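PDB 6PXA: chloramphenicol acetyltransferase from Aliivibrio fischeri, which probably transfers an acetyl group from acetyl-CoA to the 3-hydroxyl of chloramphenicol, and binds the bile acid taurocholic acid in this crystal. Local coordinates for residues B[135-140]-B[151-156]; B[85-90]-B[120-125]; B[181-186]-B[209-214]. All coordinates share one frame; numbering follows the deposited sequence. Where two conformers were deposited one is given.

Contact 1 (B[135-140]-B[151-156])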
ATOM      1  N   MET B 135       0.314  -7.817   2.096  1.00 33.75           N
ATOM      2  CA  MET B 135       1.739  -8.111   2.098  1.00 38.99           C
ATOM      3  C   MET B 135       2.048  -9.128   3.181  1.00 34.13           C
ATOM      4  O   MET B 135       1.800  -8.869   4.366  1.00 38.85           O
ATOM      5  CB  MET B 135       2.574  -6.854   2.307  1.00 41.78           C
ATOM      6  CG  MET B 135       3.969  -7.017   1.733  1.00 46.97           C
ATOM      7  SD  MET B 135       5.139  -5.739   2.246  1.00 46.99           S
ATOM      8  CE  MET B 135       5.109  -4.716   0.767  1.00 49.51           C
ATOM      9  N   ILE B 136       2.633 -10.249   2.767  1.00 35.78           N
ATOM     10  CA  ILE B 136       2.963 -11.393   3.622  1.00 33.45           C
ATOM     11  C   ILE B 136       4.470 -11.367   3.892  1.00 29.87           C
ATOM     12  O   ILE B 136       5.279 -11.545   2.971  1.00 31.89           O
ATOM     13  CB  ILE B 136       2.563 -12.713   2.952  1.00 35.91           C
ATOM     14  CG1 ILE B 136       1.114 -12.671   2.475  1.00 35.66           C
ATOM     15  CG2 ILE B 136       2.732 -13.864   3.910  1.00 41.22           C
ATOM     16  CD1 ILE B 136       0.151 -12.470   3.605  1.00 36.79           C
ATOM     17  N   MET B 137       4.857 -11.132   5.140  1.00 27.44           N
ATOM     18  CA  MET B 137       6.265 -10.941   5.477  1.00 33.16           C
ATOM     19  C   MET B 137       6.968 -12.290   5.657  1.00 31.72           C
ATOM     20  O   MET B 137       6.314 -13.332   5.738  1.00 35.52           O
ATOM     21  CB  MET B 137       6.372 -10.073   6.728  1.00 30.74           C
ATOM     22  CG  MET B 137       5.759  -8.660   6.595  1.00 37.75           C
ATOM     23  SD  MET B 137       6.561  -7.609   5.407  1.00 44.19           S
ATOM     24  CE  MET B 137       5.859  -8.155   3.980  1.00 35.75           C
ATOM     25  N   PRO B 138       8.317 -12.310   5.692  1.00 35.92           N
ATOM     26  CA  PRO B 138       9.032 -13.604   5.694  1.00 33.09           C
ATOM     27  C   PRO B 138       8.712 -14.456   6.905  1.00 36.04           C
ATOM     28  O   PRO B 138       8.493 -13.955   8.009  1.00 37.99           O
ATOM     29  CB  PRO B 138      10.515 -13.203   5.693  1.00 36.26           C
ATOM     30  CG  PRO B 138      10.530 -11.761   5.111  1.00 32.38           C
ATOM     31  CD  PRO B 138       9.249 -11.159   5.619  1.00 35.70           C
ATOM     32  N   GLY B 139       8.692 -15.774   6.678  1.00 34.82           N
ATOM     33  CA  GLY B 139       8.595 -16.756   7.728  1.00 34.92           C
ATOM     34  C   GLY B 139       7.214 -17.032   8.283  1.00 37.50           C
ATOM     35  O   GLY B 139       7.100 -17.876   9.165  1.00 37.78           O
ATOM     36  N   VAL B 140       6.147 -16.339   7.820  1.00 38.52           N
ATOM     37  CA  VAL B 140       4.826 -16.538   8.422  1.00 36.76           C
ATOM     38  C   VAL B 140       4.166 -17.818   7.899  1.00 36.14           C
ATOM     39  O   VAL B 140       4.404 -18.276   6.772  1.00 38.39           O
ATOM     40  CB  VAL B 140       3.928 -15.315   8.179  1.00 39.84           C
ATOM     41  CG1 VAL B 140       4.539 -14.064   8.800  1.00 39.73           C
ATOM     42  CG2 VAL B 140       3.787 -15.146   6.747  1.00 47.03           C
ATOM     43  N   ARG B 151      -4.920  -5.279   1.721  1.00 33.34           N
ATOM     44  CA  ARG B 151      -3.937  -4.356   2.304  1.00 30.63           C
ATOM     45  C   ARG B 151      -3.418  -4.801   3.669  1.00 33.94           C
ATOM     46  O   ARG B 151      -2.635  -4.070   4.288  1.00 34.03           O
ATOM     47  CB  ARG B 151      -4.497  -2.916   2.429  1.00 30.50           C
ATOM     48  CG  ARG B 151      -4.499  -2.076   1.141  1.00 35.32           C
ATOM     49  CD  ARG B 151      -3.083  -1.711   0.672  1.00 33.44           C
ATOM     50  NE  ARG B 151      -3.124  -1.013  -0.614  1.00 33.43           N
ATOM     51  CZ  ARG B 151      -3.488   0.269  -0.767  1.00 41.58           C
ATOM     52  NH1 ARG B 151      -3.809   1.015   0.284  1.00 43.06           N
ATOM     53  NH2 ARG B 151      -3.500   0.827  -1.974  1.00 36.83           N
ATOM     54  N   ALA B 152      -3.798  -5.980   4.153  1.00 36.69           N
ATOM     55  CA  ALA B 152      -3.258  -6.463   5.411  1.00 36.39           C
ATOM     56  C   ALA B 152      -1.740  -6.635   5.326  1.00 35.56           C
ATOM     57  O   ALA B 152      -1.173  -6.888   4.261  1.00 32.67           O
ATOM     58  CB  ALA B 152      -3.903  -7.794   5.797  1.00 33.88           C
ATOM     59  N   VAL B 153      -1.081  -6.437   6.453  1.00 33.49           N
ATOM     60  CA  VAL B 153       0.363  -6.616   6.561  1.00 37.02           C
ATOM     61  C   VAL B 153       0.586  -7.711   7.606  1.00 35.28           C
ATOM     62  O   VAL B 153       0.428  -7.490   8.818  1.00 36.15           O
ATOM     63  CB  VAL B 153       1.080  -5.316   6.925  1.00 37.06           C
ATOM     64  CG1 VAL B 153       2.624  -5.562   7.025  1.00 41.79           C
ATOM     65  CG2 VAL B 153       0.755  -4.228   5.891  1.00 38.24           C
ATOM     66  N   ILE B 154       0.896  -8.906   7.135  1.00 36.75           N
ATOM     67  CA  ILE B 154       0.878 -10.117   7.951  1.00 33.60           C
ATOM     68  C   ILE B 154       2.310 -10.409   8.381  1.00 38.39           C
ATOM     69  O   ILE B 154       3.168 -10.717   7.542  1.00 32.96           O
ATOM     70  CB  ILE B 154       0.271 -11.291   7.178  1.00 31.78           C
ATOM     71  CG1 ILE B 154      -1.136 -10.900   6.733  1.00 32.24           C
ATOM     72  CG2 ILE B 154       0.220 -12.535   8.044  1.00 32.31           C
ATOM     73  CD1 ILE B 154      -2.098 -10.652   7.922  1.00 31.40           C
ATOM     74  N   THR B 155       2.590 -10.248   9.674  1.00 34.44           N
ATOM     75  CA  THR B 155       3.930 -10.518  10.190  1.00 40.58           C
ATOM     76  C   THR B 155       3.962 -11.634  11.221  1.00 37.77           C
ATOM     77  O   THR B 155       5.051 -12.002  11.667  1.00 38.25           O
ATOM     78  CB  THR B 155       4.542  -9.263  10.831  1.00 33.08           C
ATOM     79  OG1 THR B 155       3.731  -8.868  11.937  1.00 40.30           O
ATOM     80  CG2 THR B 155       4.624  -8.124   9.841  1.00 38.79           C
ATOM     81  N   LYS B 156       2.811 -12.159  11.620  1.00 33.68           N
ATOM     82  CA  LYS B 156       2.691 -13.235  12.587  1.00 41.38           C
ATOM     83  C   LYS B 156       1.948 -14.383  11.926  1.00 41.24           C
ATOM     84  O   LYS B 156       1.259 -14.182  10.921  1.00 41.62           O
ATOM     85  CB  LYS B 156       1.932 -12.753  13.824  1.00 46.17           C
ATOM     86  CG  LYS B 156       2.452 -11.442  14.380  1.00 42.69           C
ATOM     87  CD  LYS B 156       1.774 -11.115  15.701  1.00 54.08           C
ATOM     88  CE  LYS B 156       2.441  -9.919  16.381  1.00 62.74           C
ATOM     89  NZ  LYS B 156       1.835  -9.659  17.718  1.00 68.17           N
TER

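Contact 2 (B[85-90]-B[120-125])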
ATOM      1  N   PHE B  85       4.327 -11.613  -1.497  1.00 35.61           N
ATOM      2  CA  PHE B  85       5.089 -12.485  -0.604  1.00 34.24           C
ATOM      3  C   PHE B  85       6.529 -11.988  -0.548  1.00 30.12           C
ATOM      4  O   PHE B  85       7.257 -12.023  -1.550  1.00 32.08           O
ATOM      5  CB  PHE B  85       5.018 -13.933  -1.075  1.00 34.71           C
ATOM      6  CG  PHE B  85       3.607 -14.452  -1.136  1.00 36.17           C
ATOM      7  CD1 PHE B  85       2.999 -14.968   0.001  1.00 33.82           C
ATOM      8  CD2 PHE B  85       2.879 -14.376  -2.313  1.00 37.87           C
ATOM      9  CE1 PHE B  85       1.690 -15.424  -0.048  1.00 36.94           C
ATOM     10  CE2 PHE B  85       1.568 -14.821  -2.373  1.00 41.15           C
ATOM     11  CZ  PHE B  85       0.978 -15.357  -1.224  1.00 40.55           C
ATOM     12  N   MET B  86       6.936 -11.513   0.612  1.00 28.53           N
ATOM     13  CA  MET B  86       8.299 -11.011   0.758  1.00 31.12           C
ATOM     14  C   MET B  86       9.215 -12.159   1.156  1.00 33.65           C
ATOM     15  O   MET B  86       9.021 -12.768   2.213  1.00 32.53           O
ATOM     16  CB  MET B  86       8.345  -9.891   1.788  1.00 32.27           C
ATOM     17  CG  MET B  86       7.470  -8.676   1.370  1.00 34.56           C
ATOM     18  SD  MET B  86       8.077  -7.706   0.010  1.00 38.81           S
ATOM     19  CE  MET B  86       9.308  -6.727   0.885  1.00 40.55           C
ATOM     20  N   MET B  87      10.198 -12.467   0.309  1.00 32.93           N
ATOM     21  CA  MET B  87      11.100 -13.562   0.610  1.00 32.02           C
ATOM     22  C   MET B  87      12.447 -12.970   1.008  1.00 39.76           C
ATOM     23  O   MET B  87      12.559 -11.757   1.215  1.00 38.00           O
ATOM     24  CB  MET B  87      11.163 -14.520  -0.573  1.00 34.57           C
ATOM     25  CG  MET B  87       9.778 -15.119  -0.974  1.00 34.64           C
ATOM     26  SD  MET B  87       8.869 -15.867   0.401  1.00 36.94           S
ATOM     27  CE  MET B  87       9.835 -17.386   0.654  1.00 32.99           C
ATOM     28  N   ALA B  88      13.457 -13.844   1.151  1.00 41.53           N
ATOM     29  CA  ALA B  88      14.845 -13.484   1.462  1.00 37.04           C
ATOM     30  C   ALA B  88      15.028 -12.954   2.880  1.00 36.70           C
ATOM     31  O   ALA B  88      15.987 -12.215   3.147  1.00 42.65           O
ATOM     32  CB  ALA B  88      15.417 -12.478   0.452  1.00 39.40           C
ATOM     33  N   GLY B  89      14.161 -13.345   3.807  1.00 35.17           N
ATOM     34  CA  GLY B  89      14.417 -13.056   5.216  1.00 36.58           C
ATOM     35  C   GLY B  89      14.697 -11.599   5.488  1.00 36.76           C
ATOM     36  O   GLY B  89      13.992 -10.702   5.006  1.00 39.78           O
ATOM     37  N   ASN B  90      15.744 -11.333   6.259  1.00 38.50           N
ATOM     38  CA  ASN B  90      16.088  -9.953   6.584  1.00 36.46           C
ATOM     39  C   ASN B  90      16.851  -9.250   5.474  1.00 37.82           C
ATOM     40  O   ASN B  90      17.299  -8.122   5.686  1.00 41.99           O
ATOM     41  CB  ASN B  90      16.910  -9.902   7.878  1.00 44.05           C
ATOM     42  CG  ASN B  90      18.303 -10.550   7.738  1.00 44.92           C
ATOM     43  OD1 ASN B  90      18.634 -11.158   6.719  1.00 40.27           O
ATOM     44  ND2 ASN B  90      19.118 -10.408   8.780  1.00 44.42           N
ATOM     45  N   GLY B 120      12.930 -18.779   7.658  1.00 36.66           N
ATOM     46  CA  GLY B 120      12.113 -19.957   7.492  1.00 41.31           C
ATOM     47  C   GLY B 120      11.149 -19.778   6.343  1.00 35.51           C
ATOM     48  O   GLY B 120      10.927 -18.670   5.832  1.00 35.74           O
ATOM     49  N   ASP B 121      10.537 -20.890   5.948  1.00 38.80           N
ATOM     50  CA  ASP B 121       9.619 -20.880   4.815  1.00 38.62           C
ATOM     51  C   ASP B 121       8.370 -20.033   5.082  1.00 39.49           C
ATOM     52  O   ASP B 121       7.879 -19.936   6.211  1.00 36.00           O
ATOM     53  CB  ASP B 121       9.170 -22.304   4.478  1.00 42.53           C
ATOM     54  CG  ASP B 121      10.295 -23.166   3.889  1.00 43.18           C
ATOM     55  OD1 ASP B 121      11.428 -22.660   3.641  1.00 34.50           O
ATOM     56  OD2 ASP B 121      10.024 -24.368   3.638  1.00 39.56           O
ATOM     57  N   THR B 122       7.851 -19.436   4.018  0.86 34.14           N
ATOM     58  CA  THR B 122       6.513 -18.843   4.027  0.86 32.95           C
ATOM     59  C   THR B 122       5.536 -19.920   3.571  0.86 35.54           C
ATOM     60  O   THR B 122       5.675 -20.465   2.470  0.86 34.57           O
ATOM     61  CB  THR B 122       6.438 -17.615   3.130  0.86 34.79           C
ATOM     62  OG1 THR B 122       7.317 -16.614   3.656  0.86 33.48           O
ATOM     63  CG2 THR B 122       5.029 -17.041   3.124  0.86 28.17           C
ATOM     64  N   ILE B 123       4.591 -20.268   4.436  1.00 35.61           N
ATOM     65  CA  ILE B 123       3.643 -21.332   4.165  1.00 39.41           C
ATOM     66  C   ILE B 123       2.254 -20.728   4.162  1.00 37.48           C
ATOM     67  O   ILE B 123       1.847 -20.105   5.149  1.00 36.29           O
ATOM     68  CB  ILE B 123       3.741 -22.451   5.205  1.00 41.91           C
ATOM     69  CG1 ILE B 123       5.180 -22.958   5.290  1.00 45.64           C
ATOM     70  CG2 ILE B 123       2.813 -23.584   4.824  1.00 45.99           C
ATOM     71  CD1 ILE B 123       5.414 -23.991   6.376  1.00 49.53           C
ATOM     72  N   VAL B 124       1.526 -20.941   3.071  1.00 40.25           N
ATOM     73  CA  VAL B 124       0.094 -20.670   2.998  1.00 38.49           C
ATOM     74  C   VAL B 124      -0.633 -22.009   2.895  1.00 44.69           C
ATOM     75  O   VAL B 124      -0.351 -22.816   1.996  1.00 43.97           O
ATOM     76  CB  VAL B 124      -0.251 -19.739   1.828  1.00 40.22           C
ATOM     77  CG1 VAL B 124      -1.756 -19.443   1.825  1.00 33.53           C
ATOM     78  CG2 VAL B 124       0.538 -18.434   1.944  1.00 36.42           C
ATOM     79  N   GLY B 125      -1.539 -22.264   3.841  1.00 41.76           N
ATOM     80  CA  GLY B 125      -2.263 -23.519   3.882  1.00 41.19           C
ATOM     81  C   GLY B 125      -3.304 -23.596   2.780  1.00 42.14           C
ATOM     82  O   GLY B 125      -3.238 -22.845   1.805  1.00 44.71           O
TER
HETATM   83  O   HOH W   1       6.748 -14.049   2.548  1.00 32.78           O

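Contact 3 (B[181-186]-B[209-214])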
ATOM      1  N   GLN B 181     -12.396 -27.372  14.059  1.00 55.69           N
ATOM      2  CA  GLN B 181     -11.675 -28.607  14.341  1.00 63.60           C
ATOM      3  C   GLN B 181     -12.120 -29.722  13.408  1.00 65.64           C
ATOM      4  O   GLN B 181     -11.307 -30.552  12.986  1.00 64.78           O
ATOM      5  CB  GLN B 181     -11.887 -29.015  15.797  1.00 69.50           C
ATOM      6  CG  GLN B 181     -10.610 -29.075  16.604  1.00 77.21           C
ATOM      7  CD  GLN B 181     -10.572 -30.288  17.513  1.00 90.24           C
ATOM      8  OE1 GLN B 181      -9.850 -31.253  17.251  1.00 95.58           O
ATOM      9  NE2 GLN B 181     -11.359 -30.253  18.583  1.00 94.13           N
ATOM     10  N   THR B 182     -13.409 -29.738  13.064  1.00 66.40           N
ATOM     11  CA  THR B 182     -13.944 -30.763  12.177  1.00 68.40           C
ATOM     12  C   THR B 182     -13.355 -30.636  10.779  1.00 65.35           C
ATOM     13  O   THR B 182     -12.873 -31.618  10.199  1.00 66.88           O
ATOM     14  CB  THR B 182     -15.470 -30.660  12.146  1.00 61.72           C
ATOM     15  OG1 THR B 182     -15.992 -31.152  13.386  1.00 64.30           O
ATOM     16  CG2 THR B 182     -16.044 -31.468  10.997  1.00 61.16           C
ATOM     17  N   LEU B 183     -13.360 -29.421  10.230  1.00 54.89           N
ATOM     18  CA  LEU B 183     -12.800 -29.211   8.900  1.00 47.42           C
ATOM     19  C   LEU B 183     -11.321 -29.581   8.848  1.00 52.57           C
ATOM     20  O   LEU B 183     -10.820 -29.989   7.794  1.00 55.29           O
ATOM     21  CB  LEU B 183     -13.019 -27.746   8.479  1.00 44.30           C
ATOM     22  CG  LEU B 183     -14.482 -27.304   8.347  1.00 49.25           C
ATOM     23  CD1 LEU B 183     -14.603 -25.791   7.968  1.00 44.00           C
ATOM     24  CD2 LEU B 183     -15.176 -28.148   7.313  1.00 46.46           C
ATOM     25  N   LEU B 184     -10.613 -29.473   9.974  1.00 52.05           N
ATOM     26  CA  LEU B 184      -9.186 -29.755   9.988  1.00 54.94           C
ATOM     27  C   LEU B 184      -8.888 -31.248  10.032  1.00 59.96           C
ATOM     28  O   LEU B 184      -7.768 -31.651   9.711  1.00 60.17           O
ATOM     29  CB  LEU B 184      -8.515 -29.047  11.169  1.00 52.04           C
ATOM     30  CG  LEU B 184      -8.567 -27.507  11.069  1.00 50.81           C
ATOM     31  CD1 LEU B 184      -7.793 -26.844  12.198  1.00 50.30           C
ATOM     32  CD2 LEU B 184      -8.020 -27.062   9.738  1.00 49.01           C
ATOM     33  N   VAL B 185      -9.861 -32.071  10.407  1.00 66.70           N
ATOM     34  CA  VAL B 185      -9.695 -33.523  10.374  1.00 63.30           C
ATOM     35  C   VAL B 185     -10.068 -34.096   9.010  1.00 64.48           C
ATOM     36  O   VAL B 185      -9.352 -34.943   8.466  1.00 60.74           O
ATOM     37  CB  VAL B 185     -10.524 -34.175  11.502  1.00 63.35           C
ATOM     38  CG1 VAL B 185     -10.587 -35.689  11.313  1.00 66.56           C
ATOM     39  CG2 VAL B 185      -9.934 -33.836  12.867  1.00 64.36           C
ATOM     40  N   ILE B 186     -11.186 -33.643   8.434  1.00 56.47           N
ATOM     41  CA  ILE B 186     -11.666 -34.263   7.199  1.00 56.31           C
ATOM     42  C   ILE B 186     -10.896 -33.757   5.983  1.00 60.17           C
ATOM     43  O   ILE B 186     -10.760 -34.486   4.994  1.00 54.87           O
ATOM     44  CB  ILE B 186     -13.186 -34.063   7.022  1.00 55.38           C
ATOM     45  CG1 ILE B 186     -13.555 -32.588   6.895  1.00 53.32           C
ATOM     46  CG2 ILE B 186     -13.975 -34.699   8.177  1.00 59.03           C
ATOM     47  CD1 ILE B 186     -15.078 -32.380   6.824  1.00 54.80           C
ATOM     48  N   GLU B 209     -21.562 -29.850   9.062  1.00 65.05           N
ATOM     49  CA  GLU B 209     -21.945 -31.155   9.596  1.00 64.26           C
ATOM     50  C   GLU B 209     -22.397 -32.106   8.494  1.00 64.25           C
ATOM     51  O   GLU B 209     -22.117 -33.310   8.556  1.00 67.28           O
ATOM     52  CB  GLU B 209     -23.037 -30.994  10.647  1.00 68.10           C
ATOM     53  CG  GLU B 209     -22.552 -30.343  11.917  1.00 75.18           C
ATOM     54  CD  GLU B 209     -23.594 -30.374  13.009  1.00 90.17           C
ATOM     55  OE1 GLU B 209     -24.732 -30.815  12.735  1.00 96.32           O
ATOM     56  OE2 GLU B 209     -23.279 -29.963  14.143  1.00 96.18           O
ATOM     57  N   GLU B 210     -23.109 -31.591   7.486  1.00 58.39           N
ATOM     58  CA  GLU B 210     -23.364 -32.381   6.285  1.00 63.36           C
ATOM     59  C   GLU B 210     -22.054 -32.829   5.651  1.00 63.93           C
ATOM     60  O   GLU B 210     -21.887 -34.001   5.290  1.00 62.82           O
ATOM     61  CB  GLU B 210     -24.189 -31.578   5.277  1.00 68.73           C
ATOM     62  CG  GLU B 210     -25.682 -31.623   5.454  1.00 75.62           C
ATOM     63  CD  GLU B 210     -26.415 -30.918   4.314  1.00 83.06           C
ATOM     64  OE1 GLU B 210     -26.700 -29.705   4.429  1.00 83.07           O
ATOM     65  OE2 GLU B 210     -26.702 -31.578   3.295  1.00 86.43           O
ATOM     66  N   LEU B 211     -21.102 -31.907   5.520  1.00 63.65           N
ATOM     67  CA  LEU B 211     -19.810 -32.282   4.961  1.00 63.93           C
ATOM     68  C   LEU B 211     -19.161 -33.396   5.779  1.00 63.70           C
ATOM     69  O   LEU B 211     -18.607 -34.352   5.216  1.00 52.77           O
ATOM     70  CB  LEU B 211     -18.898 -31.057   4.885  1.00 47.98           C
ATOM     71  CG  LEU B 211     -17.677 -31.278   3.989  1.00 52.21           C
ATOM     72  CD1 LEU B 211     -18.113 -31.446   2.552  1.00 48.84           C
ATOM     73  CD2 LEU B 211     -16.642 -30.152   4.105  1.00 50.28           C
ATOM     74  N   GLU B 212     -19.241 -33.299   7.111  1.00 62.38           N
ATOM     75  CA  GLU B 212     -18.625 -34.300   7.975  1.00 61.90           C
ATOM     76  C   GLU B 212     -19.300 -35.655   7.816  1.00 67.59           C
ATOM     77  O   GLU B 212     -18.635 -36.694   7.903  1.00 67.42           O
ATOM     78  CB  GLU B 212     -18.684 -33.840   9.432  1.00 61.33           C
ATOM     79  CG  GLU B 212     -17.995 -34.765  10.411  1.00 64.59           C
ATOM     80  CD  GLU B 212     -18.367 -34.488  11.858  1.00 67.70           C
ATOM     81  OE1 GLU B 212     -19.405 -33.844  12.110  1.00 67.27           O
ATOM     82  OE2 GLU B 212     -17.623 -34.938  12.751  1.00 74.29           O
ATOM     83  N   GLN B 213     -20.616 -35.671   7.580  1.00 68.67           N
ATOM     84  CA  GLN B 213     -21.302 -36.942   7.353  1.00 68.58           C
ATOM     85  C   GLN B 213     -20.906 -37.552   6.014  1.00 63.37           C
ATOM     86  O   GLN B 213     -20.684 -38.763   5.931  1.00 70.04           O
ATOM     87  CB  GLN B 213     -22.821 -36.772   7.425  1.00 69.03           C
ATOM     88  CG  GLN B 213     -23.370 -36.444   8.805  1.00 71.68           C
ATOM     89  CD  GLN B 213     -23.099 -37.524   9.839  1.00 77.00           C
ATOM     90  OE1 GLN B 213     -23.255 -38.728   9.578  1.00 82.77           O
ATOM     91  NE2 GLN B 213     -22.700 -37.098  11.034  1.00 73.81           N
ATOM     92  N   TYR B 214     -20.809 -36.738   4.957  1.00 59.32           N
ATOM     93  CA  TYR B 214     -20.357 -37.267   3.672  1.00 66.34           C
ATOM     94  C   TYR B 214     -18.993 -37.920   3.809  1.00 68.80           C
ATOM     95  O   TYR B 214     -18.749 -38.999   3.250  1.00 66.00           O
ATOM     96  CB  TYR B 214     -20.302 -36.170   2.598  1.00 64.90           C
ATOM     97  CG  TYR B 214     -19.898 -36.728   1.241  1.00 61.95           C
ATOM     98  CD1 TYR B 214     -18.557 -36.844   0.872  1.00 57.70           C
ATOM     99  CD2 TYR B 214     -20.860 -37.173   0.348  1.00 63.25           C
ATOM    100  CE1 TYR B 214     -18.198 -37.383  -0.357  1.00 61.28           C
ATOM    101  CE2 TYR B 214     -20.513 -37.702  -0.875  1.00 66.56           C
ATOM    102  CZ  TYR B 214     -19.188 -37.814  -1.226  1.00 67.18           C
ATOM    103  OH  TYR B 214     -18.868 -38.360  -2.455  1.00 65.03           O
TER

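Contact 1 (B[135-140]-B[151-156])
Met135 O draws two donors from the strand beside it: the backbone N of Ile154 at 2.9 Å, in a nearly straight bond (171° at the hydrogen), and, more weakly, the CA-H of Val153. Met135 N gives its own hydrogen to Ala152 O (2.8 Å), and Met137 N reaches Ile154 O at 3.0 Å, so the two chains run parallel in register for three successive bonds. On one face Ile136 and Ile154 lie side by side, the CD1 of Ile136 resting 3.7 Å from CG1 of Ile154. Branched aliphatic residues suit this buried face, which Phe85 also shares. Met135 and Val153 occupy the other face, where the second subunit packs on both. Beyond the strands, Met137 turns its CG beside its backbone N (chi1 -60°), which sets that carbon tightly against Thr155 CG2 at 3.5 Å, while the hydroxyl of Thr155 turns to Asn168. A type II turn from Met137 to Val140, with Gly139 at its positive-phi position, then bends the chain, and the CG1 methyl of Val140 covers the Thr155 carbonyl. Equivalent residues stand eighteen apart, one full coil, as expected of the left-handed parallel beta-helix built from hexapeptide repeats.

Contact 2 (B[85-90]-B[120-125])
Inside the left-handed beta-helix, where strands 84-86 and 122-124 belong to different parallel sheets, Phe85 and Val124 meet across the core and Met87 meets Thr122 near the corner. The strands are not hydrogen-bonded to each other; their side chains converge from two walls of the prism. Phe85 CG lies beside the backbone N (chi1 -59°), which carries the ring inward until its CE1 stands 3.8 Å from CG2 of Val124, the two side chains crossing at about a right angle. The long, flat ring of Phe85 thus reaches across to the short, branched valine. Thr122 adds its CG2 methyl, a looser 4.3 Å from CD1 of Phe85. The other branch of the threonine faces Met87, whose chain bends at chi2 and chi3 and so brings SD within 3.7 Å of Thr122 OG1. Leu71 touches Phe85, Met87 and Thr122, closing the cluster from strand 71-73. Beyond Met87 the chain leaves the coil, and Asn90 OD1 accepts from Gly92 N and Gln117 N beside a taurocholate pocket that includes Gln91 and Gly92. A water gives a hydrogen to Met86 O at 2.6 Å and lies 2.9 Å from Thr122 OG1 in a hydrogen bond of undecided direction; Gly139 N adds a weak hydrogen bond to the same OG1. Thr122 was modelled in two conformers, so both the water bridge and the approach of its hydroxyl to Met87 may be only partly occupied. The chemistry is thus divided: the ring of Phe85 and the methyls of Val124 and Thr122 form the apolar part, with the thioether of Met87 beside the threonine, and one buried polar link runs through a water between Met86 O and Thr122 OG1, which suits a residue able to offer a methyl to the core and a hydroxyl to the water.

Contact 3 (B[181-186]-B[209-214])
Leu211, the residue after Glu210 (a magnesium ligand in another crystal of this protein), points into the groove between the two helices and meets two side chains there. Its CD2 methyl lies 3.8 Å from CD1 of Ile186 and 4.1 Å from CD2 of Leu183. Ile186 reaches this far because CG1 takes the crowded position between backbone N and carbonyl carbon (chi1 63°), from which the extended chain runs out to its CD1. Ile98 of the third subunit also packs on Leu211, so a leucine here serves both the helix pair and the trimer interface. The helices belong to the C-terminal helical region that follows the beta-helix; the axes of segments 181-186 and 209-214 approach to 10.3 Å and cross at 28°. Glu212 comes next and lays its aliphatic stem across Thr182: CG is anti to the backbone N (chi1 -176°), and both CB and CG sit 3.9 Å from CG2 of Thr182. A long glutamate can thus shield the methyl with its carbons, while its OE2 lies 4.2 Å from OG1 of Thr182. That hydroxyl is already engaged by Asn178 O within its own helix. Further on, the hydroxyl of Tyr214 is hydrogen-bonded to His195 and Asn198.

How the contacts relate
Along the chain contact 2 closes first, then contact 1, then contact 3. Contacts 1 and 2 lie in the beta-helix with their centres about 9 Å apart. Strands 84-86, 135-136 and 153-154 follow one another in a single parallel sheet, and Ile136 O and Met86 N (2.9 Å) probably link the two contacts by a hydrogen bond. Contact 1 therefore joins successive coils within one wall, whereas contact 2 ties that wall to the neighbouring sheet through the core. Contact 3 stands apart among the C-terminal helices, its centre about 29 Å from that of contact 1. The beta-helix thus forms the body of each subunit, and both regions touch other chains of the trimer, contact 3 through Leu211.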